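Local coordinates for diketoreductase (PDB 4E12), which reduces dicarbonyl compounds with NADH and, like its family, probably interconverts (3S)-3-hydroxyacyl-CoA and 3-oxoacyl-CoA with NAD as cofactor, at residues A[16-21]-A[146-151]; A[45-50]-A[73-78]; A[53-58]-A[65-70]. All coordinates share one frame; numbering follows the deposited sequence.

Contact 1. Residues A[16-21]-A[146-151]; sequences GSQIAF and NHVWVN. With SO4 (sulfate ion), chain J.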
# COMPACT_ATOMS: atom_id res chain seq x y z
N GLY A 16 -11.28 24.42 -1.03
CA GLY A 16 -10.90 25.82 -1.15
C GLY A 16 -10.77 26.53 0.19
O GLY A 16 -9.89 27.37 0.38
N SER A 17 -11.65 26.22 1.13
CA SER A 17 -11.60 26.92 2.41
C SER A 17 -10.37 26.49 3.22
O SER A 17 -9.75 27.32 3.87
CB SER A 17 -12.88 26.74 3.23
OG SER A 17 -13.05 25.40 3.62
N GLN A 18 -10.01 25.20 3.17
CA GLN A 18 -8.79 24.75 3.87
C GLN A 18 -7.55 25.39 3.27
O GLN A 18 -6.63 25.79 3.99
CB GLN A 18 -8.65 23.24 3.80
CG GLN A 18 -9.77 22.51 4.49
CD GLN A 18 -9.60 21.00 4.48
OE1 GLN A 18 -8.49 20.48 4.60
NE2 GLN A 18 -10.71 20.31 4.34
N ILE A 19 -7.49 25.45 1.94
CA ILE A 19 -6.34 26.01 1.26
C ILE A 19 -6.21 27.49 1.62
O ILE A 19 -5.12 27.98 1.91
CB ILE A 19 -6.47 25.87 -0.28
CG1 ILE A 19 -6.46 24.39 -0.67
CG2 ILE A 19 -5.37 26.67 -0.97
CD1 ILE A 19 -6.74 24.12 -2.15
N ALA A 20 -7.34 28.18 1.60
CA ALA A 20 -7.38 29.60 1.91
C ALA A 20 -6.97 29.83 3.35
O ALA A 20 -6.17 30.73 3.63
CB ALA A 20 -8.76 30.16 1.62
N PHE A 21 -7.47 29.01 4.27
CA PHE A 21 -7.19 29.21 5.68
C PHE A 21 -5.75 28.89 6.02
O PHE A 21 -5.12 29.66 6.72
CB PHE A 21 -8.14 28.42 6.59
CG PHE A 21 -8.10 28.90 8.01
CD1 PHE A 21 -8.96 29.92 8.43
CD2 PHE A 21 -7.20 28.35 8.93
CE1 PHE A 21 -8.92 30.39 9.76
CE2 PHE A 21 -7.16 28.81 10.25
CZ PHE A 21 -8.02 29.83 10.67
N ASN A 146 -7.39 16.35 1.62
CA ASN A 146 -8.38 16.77 2.62
C ASN A 146 -7.73 16.77 4.03
O ASN A 146 -6.96 15.86 4.37
CB ASN A 146 -9.60 15.85 2.58
CG ASN A 146 -10.79 16.41 3.33
OD1 ASN A 146 -10.86 17.61 3.61
ND2 ASN A 146 -11.73 15.54 3.67
N HIS A 147 -8.04 17.79 4.83
CA HIS A 147 -7.40 18.02 6.13
C HIS A 147 -5.94 18.43 5.95
O HIS A 147 -5.03 17.77 6.45
CB HIS A 147 -7.53 16.80 7.04
CG HIS A 147 -8.94 16.49 7.42
ND1 HIS A 147 -9.27 15.81 8.58
CD2 HIS A 147 -10.12 16.77 6.81
CE1 HIS A 147 -10.58 15.69 8.65
NE2 HIS A 147 -11.12 16.26 7.59
N VAL A 148 -5.75 19.55 5.25
CA VAL A 148 -4.43 20.01 4.83
C VAL A 148 -3.51 20.31 6.01
O VAL A 148 -2.29 20.26 5.87
CB VAL A 148 -4.51 21.27 3.94
CG1 VAL A 148 -5.39 21.02 2.72
CG2 VAL A 148 -4.99 22.47 4.74
N TRP A 149 -4.08 20.65 7.16
CA TRP A 149 -3.26 20.99 8.32
C TRP A 149 -2.52 19.76 8.83
O TRP A 149 -1.44 19.88 9.43
CB TRP A 149 -4.10 21.61 9.45
CG TRP A 149 -5.16 20.70 9.95
CD1 TRP A 149 -5.05 19.76 10.95
CD2 TRP A 149 -6.50 20.62 9.48
NE1 TRP A 149 -6.24 19.10 11.11
CE2 TRP A 149 -7.15 19.60 10.22
CE3 TRP A 149 -7.22 21.29 8.49
CZ2 TRP A 149 -8.49 19.24 10.00
CZ3 TRP A 149 -8.55 20.94 8.26
CH2 TRP A 149 -9.17 19.93 9.02
N VAL A 150 -3.09 18.57 8.60
CA VAL A 150 -2.50 17.32 9.07
C VAL A 150 -1.93 16.47 7.92
O VAL A 150 -0.78 16.01 7.97
CB VAL A 150 -3.50 16.51 9.93
CG1 VAL A 150 -4.78 16.22 9.16
CG2 VAL A 150 -2.86 15.22 10.41
N ASN A 151 -2.72 16.27 6.87
CA ASN A 151 -2.23 15.58 5.67
C ASN A 151 -1.66 16.66 4.78
O ASN A 151 -2.31 17.11 3.83
CB ASN A 151 -3.39 14.88 4.97
CG ASN A 151 -4.10 13.92 5.88
OD1 ASN A 151 -3.48 13.25 6.71
ND2 ASN A 151 -5.43 13.85 5.76
S SO4 J . -14.51 17.05 5.92
O1 SO4 J . -13.25 17.79 5.72
O2 SO4 J . -15.61 18.02 6.12
O3 SO4 J . -14.37 16.17 7.10
O4 SO4 J . -14.80 16.22 4.72

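Contact 2. Residues A[45-50]-A[73-78]; sequences KRFEGL and IRYSDD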
# COMPACT_ATOMS: atom_id res chain seq x y z
N LYS A 45 -18.44 30.88 7.50
CA LYS A 45 -18.73 29.78 8.41
C LYS A 45 -17.67 28.68 8.34
O LYS A 45 -17.22 28.19 9.37
CB LYS A 45 -20.14 29.22 8.19
CG LYS A 45 -21.24 30.24 8.47
CD LYS A 45 -22.62 29.69 8.12
CE LYS A 45 -23.70 30.75 8.32
NZ LYS A 45 -25.06 30.24 7.97
N ARG A 46 -17.23 28.29 7.14
CA ARG A 46 -16.20 27.26 7.08
C ARG A 46 -14.93 27.77 7.74
O ARG A 46 -14.26 27.02 8.45
CB ARG A 46 -15.89 26.80 5.66
CG ARG A 46 -17.04 26.07 4.97
CD ARG A 46 -16.60 25.45 3.65
NE ARG A 46 -17.67 24.67 3.05
CZ ARG A 46 -18.59 25.16 2.23
NH1 ARG A 46 -18.58 26.44 1.90
NH2 ARG A 46 -19.54 24.37 1.74
N PHE A 47 -14.61 29.04 7.50
CA PHE A 47 -13.40 29.61 8.08
C PHE A 47 -13.47 29.66 9.60
O PHE A 47 -12.48 29.41 10.29
CB PHE A 47 -13.12 31.01 7.54
CG PHE A 47 -12.70 31.05 6.10
CD1 PHE A 47 -11.85 30.09 5.57
CD2 PHE A 47 -13.17 32.07 5.28
CE1 PHE A 47 -11.47 30.14 4.23
CE2 PHE A 47 -12.79 32.12 3.95
CZ PHE A 47 -11.94 31.16 3.42
N GLU A 48 -14.64 30.00 10.14
CA GLU A 48 -14.79 30.02 11.59
C GLU A 48 -14.54 28.64 12.19
O GLU A 48 -13.80 28.52 13.18
CB GLU A 48 -16.16 30.57 11.97
CG GLU A 48 -16.28 32.03 11.61
CD GLU A 48 -17.68 32.59 11.72
OE1 GLU A 48 -18.65 31.81 11.69
OE2 GLU A 48 -17.79 33.83 11.81
N GLY A 49 -15.13 27.61 11.60
CA GLY A 49 -14.85 26.24 12.03
C GLY A 49 -13.38 25.84 11.93
O GLY A 49 -12.83 25.21 12.84
N LEU A 50 -12.75 26.20 10.81
CA LEU A 50 -11.33 25.92 10.63
C LEU A 50 -10.49 26.61 11.70
O LEU A 50 -9.53 26.03 12.21
CB LEU A 50 -10.85 26.29 9.21
CG LEU A 50 -11.43 25.44 8.06
CD1 LEU A 50 -11.09 26.05 6.71
CD2 LEU A 50 -10.91 24.01 8.16
N ILE A 73 -8.81 37.61 6.37
CA ILE A 73 -9.25 37.10 5.06
C ILE A 73 -10.23 38.06 4.38
O ILE A 73 -11.21 38.51 4.98
CB ILE A 73 -9.92 35.71 5.20
CG1 ILE A 73 -8.87 34.67 5.60
CG2 ILE A 73 -10.65 35.34 3.92
CD1 ILE A 73 -9.43 33.34 5.99
N ARG A 74 -9.96 38.39 3.12
CA ARG A 74 -10.85 39.26 2.35
C ARG A 74 -11.80 38.39 1.51
O ARG A 74 -11.37 37.39 0.93
CB ARG A 74 -10.00 40.18 1.46
CG ARG A 74 -10.80 41.25 0.71
CD ARG A 74 -9.89 42.31 0.08
NE ARG A 74 -9.07 41.80 -1.02
CZ ARG A 74 -9.42 41.86 -2.31
NH1 ARG A 74 -10.57 42.41 -2.67
NH2 ARG A 74 -8.61 41.38 -3.24
N TYR A 75 -13.07 38.76 1.46
CA TYR A 75 -14.07 38.00 0.72
C TYR A 75 -14.48 38.80 -0.48
O TYR A 75 -14.69 40.01 -0.38
CB TYR A 75 -15.33 37.77 1.56
CG TYR A 75 -15.07 37.05 2.85
CD1 TYR A 75 -15.34 35.69 2.95
CD2 TYR A 75 -14.56 37.71 3.96
CE1 TYR A 75 -15.12 35.00 4.13
CE2 TYR A 75 -14.32 37.03 5.15
CZ TYR A 75 -14.60 35.68 5.22
OH TYR A 75 -14.39 34.98 6.37
N SER A 76 -14.64 38.12 -1.61
CA SER A 76 -15.00 38.82 -2.84
C SER A 76 -15.92 37.96 -3.70
O SER A 76 -15.74 36.74 -3.78
CB SER A 76 -13.73 39.14 -3.61
OG SER A 76 -14.01 39.87 -4.80
N ASP A 77 -16.91 38.58 -4.35
CA ASP A 77 -17.67 37.86 -5.37
C ASP A 77 -17.58 38.59 -6.70
O ASP A 77 -18.46 38.48 -7.55
CB ASP A 77 -19.13 37.58 -4.95
CG ASP A 77 -19.97 38.84 -4.81
OD1 ASP A 77 -19.46 39.98 -4.92
OD2 ASP A 77 -21.19 38.66 -4.57
N ASP A 78 -16.49 39.33 -6.86
CA ASP A 78 -16.21 40.03 -8.09
C ASP A 78 -14.84 39.56 -8.56
O ASP A 78 -13.82 40.00 -8.04
CB ASP A 78 -16.20 41.54 -7.81
CG ASP A 78 -15.92 42.37 -9.06
OD1 ASP A 78 -15.52 41.81 -10.10
OD2 ASP A 78 -16.11 43.60 -8.98

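Contact 3. Residues A[53-58]-A[65-70]; sequences VYEKEV and AAQKAL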
# COMPACT_ATOMS: atom_id res chain seq x y z
N VAL A 53 -10.72 24.43 14.74
CA VAL A 53 -9.90 23.23 14.58
C VAL A 53 -8.42 23.58 14.77
O VAL A 53 -7.69 22.90 15.49
CB VAL A 53 -10.05 22.63 13.16
CG1 VAL A 53 -9.19 21.38 13.02
CG2 VAL A 53 -11.51 22.33 12.87
N TYR A 54 -7.97 24.63 14.10
CA TYR A 54 -6.58 25.03 14.22
C TYR A 54 -6.17 25.30 15.65
O TYR A 54 -5.17 24.77 16.13
CB TYR A 54 -6.25 26.23 13.34
CG TYR A 54 -5.93 25.84 11.92
CD1 TYR A 54 -4.76 26.30 11.30
CD2 TYR A 54 -6.78 25.01 11.20
CE1 TYR A 54 -4.46 25.94 9.99
CE2 TYR A 54 -6.50 24.64 9.89
CZ TYR A 54 -5.34 25.11 9.29
OH TYR A 54 -5.06 24.75 8.00
N GLU A 55 -6.95 26.13 16.34
CA GLU A 55 -6.60 26.46 17.70
C GLU A 55 -6.44 25.22 18.59
O GLU A 55 -5.67 25.25 19.55
CB GLU A 55 -7.52 27.55 18.28
CG GLU A 55 -9.00 27.28 18.27
CD GLU A 55 -9.84 28.56 18.37
OE1 GLU A 55 -9.26 29.67 18.43
OE2 GLU A 55 -11.08 28.47 18.38
N LYS A 56 -7.10 24.12 18.24
CA LYS A 56 -6.95 22.88 19.02
C LYS A 56 -5.92 21.92 18.40
O LYS A 56 -5.30 21.13 19.12
CB LYS A 56 -8.28 22.14 19.16
CG LYS A 56 -9.41 22.95 19.81
CD LYS A 56 -9.10 23.35 21.24
CE LYS A 56 -10.22 24.22 21.81
NZ LYS A 56 -9.92 24.73 23.18
N GLU A 57 -5.74 21.97 17.08
CA GLU A 57 -4.94 20.95 16.38
C GLU A 57 -3.62 21.44 15.78
O GLU A 57 -2.76 20.62 15.43
CB GLU A 57 -5.77 20.31 15.26
CG GLU A 57 -7.05 19.63 15.70
CD GLU A 57 -6.79 18.38 16.52
OE1 GLU A 57 -5.64 17.90 16.52
OE2 GLU A 57 -7.74 17.87 17.15
N VAL A 58 -3.43 22.74 15.63
CA VAL A 58 -2.31 23.19 14.81
C VAL A 58 -1.34 24.05 15.61
O VAL A 58 -1.75 25.01 16.25
CB VAL A 58 -2.81 23.96 13.55
CG1 VAL A 58 -1.63 24.48 12.76
CG2 VAL A 58 -3.65 23.04 12.66
N ALA A 65 -4.13 33.32 17.46
CA ALA A 65 -3.47 33.35 16.16
C ALA A 65 -4.42 32.89 15.05
O ALA A 65 -4.46 33.50 13.97
CB ALA A 65 -2.20 32.52 16.18
N ALA A 66 -5.19 31.83 15.30
CA ALA A 66 -6.16 31.35 14.33
C ALA A 66 -7.19 32.44 13.98
O ALA A 66 -7.49 32.65 12.80
CB ALA A 66 -6.86 30.10 14.85
N GLN A 67 -7.73 33.12 14.99
CA GLN A 67 -8.67 34.23 14.75
C GLN A 67 -8.04 35.42 14.03
O GLN A 67 -8.70 36.07 13.21
CB GLN A 67 -9.37 34.69 16.03
CG GLN A 67 -10.67 33.93 16.35
CD GLN A 67 -10.46 32.46 16.58
OE1 GLN A 67 -9.33 31.97 16.70
NE2 GLN A 67 -11.57 31.72 16.64
N LYS A 68 -6.79 35.74 14.32
CA LYS A 68 -6.16 36.82 13.59
C LYS A 68 -6.14 36.44 12.10
O LYS A 68 -6.45 37.26 11.23
CB LYS A 68 -4.74 37.08 14.11
CG LYS A 68 -4.04 38.30 13.51
CD LYS A 68 -2.69 38.56 14.17
CE LYS A 68 -2.00 39.80 13.62
NZ LYS A 68 -1.69 39.68 12.17
N ALA A 69 -5.79 35.20 11.81
CA ALA A 69 -5.77 34.78 10.41
C ALA A 69 -7.18 34.89 9.83
O ALA A 69 -7.38 35.41 8.73
CB ALA A 69 -5.26 33.35 10.29
N LEU A 70 -8.16 34.42 10.60
CA LEU A 70 -9.57 34.47 10.18
C LEU A 70 -10.00 35.89 9.83
O LEU A 70 -10.60 36.16 8.78
CB LEU A 70 -10.43 33.93 11.32
CG LEU A 70 -11.94 34.12 11.26
CD1 LEU A 70 -12.50 33.38 10.04
CD2 LEU A 70 -12.56 33.60 12.55

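Contact 1. Residues A[16-21]-A[146-151]
Gln-18 reaches from helix 14-25 into the loop 146-151 and carries nearly all of this contact. The helix is the first of the Rossmann fold and starts within the glycine-rich GxGxxG motif; Val-14 and Leu-15 at its start bind NAD. CB of Gln-18 rests on Val-148, 3.9 Å from CG2. CG lies anti to the carbonyl carbon (chi1 -63°), and the chain runs on extended to the loop backbone. CD comes within 3.9 Å of Trp-149 CZ3. The carboxamide then divides its work. OE1 takes a good bond from Val-148 N (3.0 Å), which approaches almost in line with CD-OE1. His-147 N is closer to OE1, at 2.7 Å, but its bond is bent and weak. Two successive loop amides are thus gathered on one oxygen. NE2 donates to Asn-146 OD1 (2.8 Å), nearly in the plane of its own amide. The two amide planes stand 36° apart. A weak bond also ties NE2 back to Val-14 O. With both ends in use, the amide's rotation is fixed. A sulfate ion, probably a crystallisation additive, sits beside the loop; Asn-146 ND2 gives it only weak bonds. His-147 NE2 points almost straight at sulfate O3, 3.3 Å away.

Contact 2. Residues A[45-50]-A[73-78]
Phe-47 of helix 37-57 is packed against two side chains of segment 73-78, Ile-73 over its face and Tyr-75 at its edge. Its CG lies anti to the carbonyl carbon (chi1 -69°), which directs the ring at both. Ile-73 CD1 sits 3.9 Å from the centroid of the Phe-47 ring and only 5° off the normal, a clear CH-pi contact. The other branch, CG2, reaches the rim of the same ring at CE2, also 3.9 Å away. Ile-73 therefore touches Phe-47 with both methyl groups. Tyr-75 passes the ring in the opposite direction. Its CE1 lies 3.7 Å from Phe-47 CD2, and its OH is 3.3 Å from the same carbon, near the Phe plane. The ring planes are 57° apart, so the pair is an oblique meeting of aromatics. Ile-73 CG2 also covers part of one Tyr-75 face, which ties the three side chains together.

Around this group stand other parts of the Rossmann fold. Ser-17 and Ala-20 of helix 14-25, Ala-32 of strand 29-33 and Leu-70 of helix 65-72 all pack on Phe-47. Leu-40 and Lys-44 bear on Tyr-75. Strand 74-76 is the outermost strand on this side of the sheet within the chain. Its Arg-74 and Ser-76 pair by backbone bonds with Val-30, Ala-32 and NAD-binding Asp-34, which sets the strand from which Tyr-75 projects. Helix 37-57 belongs to the right-handed crossover between these two parallel strands. The contact across the segments is made by apolar and aromatic surfaces, so its hold depends on close fit and burial.

Contact 3. Residues A[53-58]-A[65-70]
Ala-66 comes first along segment 65-70 to touch the end of helix 37-57. Its CB lies 4.2 Å from Tyr-54 CB and 4.3 Å from Glu-55 CB, close to both of these successive residues. A methyl group is all that enters here, and the backbones come near. CA of Ala-66 is 6.0 Å from CA of Glu-55. Beyond its CB, Tyr-54 turns away from Ala-66. Its ring meets Phe-21 and Phe-25 edge-to-face, and its OH is hydrogen-bonded to Gln-22 OE1, all on helix 14-25. Val-58 CG2 lies over one face of the same ring, near the rim.

Gln-67 follows, on the outer side of the contact. Its chain bends at chi2, which swings the amide back toward Glu-55. The Glu-55 chain leaves with CG between the backbone N and the carbonyl carbon (chi1 56°) and is extended from there. The two chains cross at about a right angle, yet their flat ends are nearly parallel, carboxylate and amide planes 13° apart. The orientation of the amide is doubtful, so which of its atoms faces Glu-55 is uncertain.

The two helices form an antiparallel hairpin in the NAD-binding domain, joined by the short connection 58-64. The axes of 53-57 and 65-70 approach to 9.4 Å, 151° apart in direction. Helix 65-72 then leads on to the edge strand 74-76 of the Rossmann sheet.

Ala-69 N bonds back to Ala-65 O and continues the helix. Leu-70 N does the same with Ala-66 O. The Leu-70 side chain packs on Phe-47 and Glu-48, further back on helix 37-57.

Contacts 2 and 3 share helix 37-57, about two turns apart, and Leu-70 packing on Phe-47 joins them. Contact 1 meets both. Ser-17 O packs on Phe-47 CE1, while Phe-21 and Trp-149 pack around Tyr-54. Contact 2 is the buried one, and its chemistry is aliphatic and aromatic. Contacts 1 and 3 are partly buried. Contact 1 is polar, with one helix glutamine bonded to a loop that also meets sulfate at the surface. The centre of contact 3 lies about 20 Å from the centre of the chain, the farthest of the three. It pairs a small alanine contact with a polar Glu-55/Gln-67 meeting. Contacts 1 and 2 lie near NAD-binding residues; contact 3 is more remote.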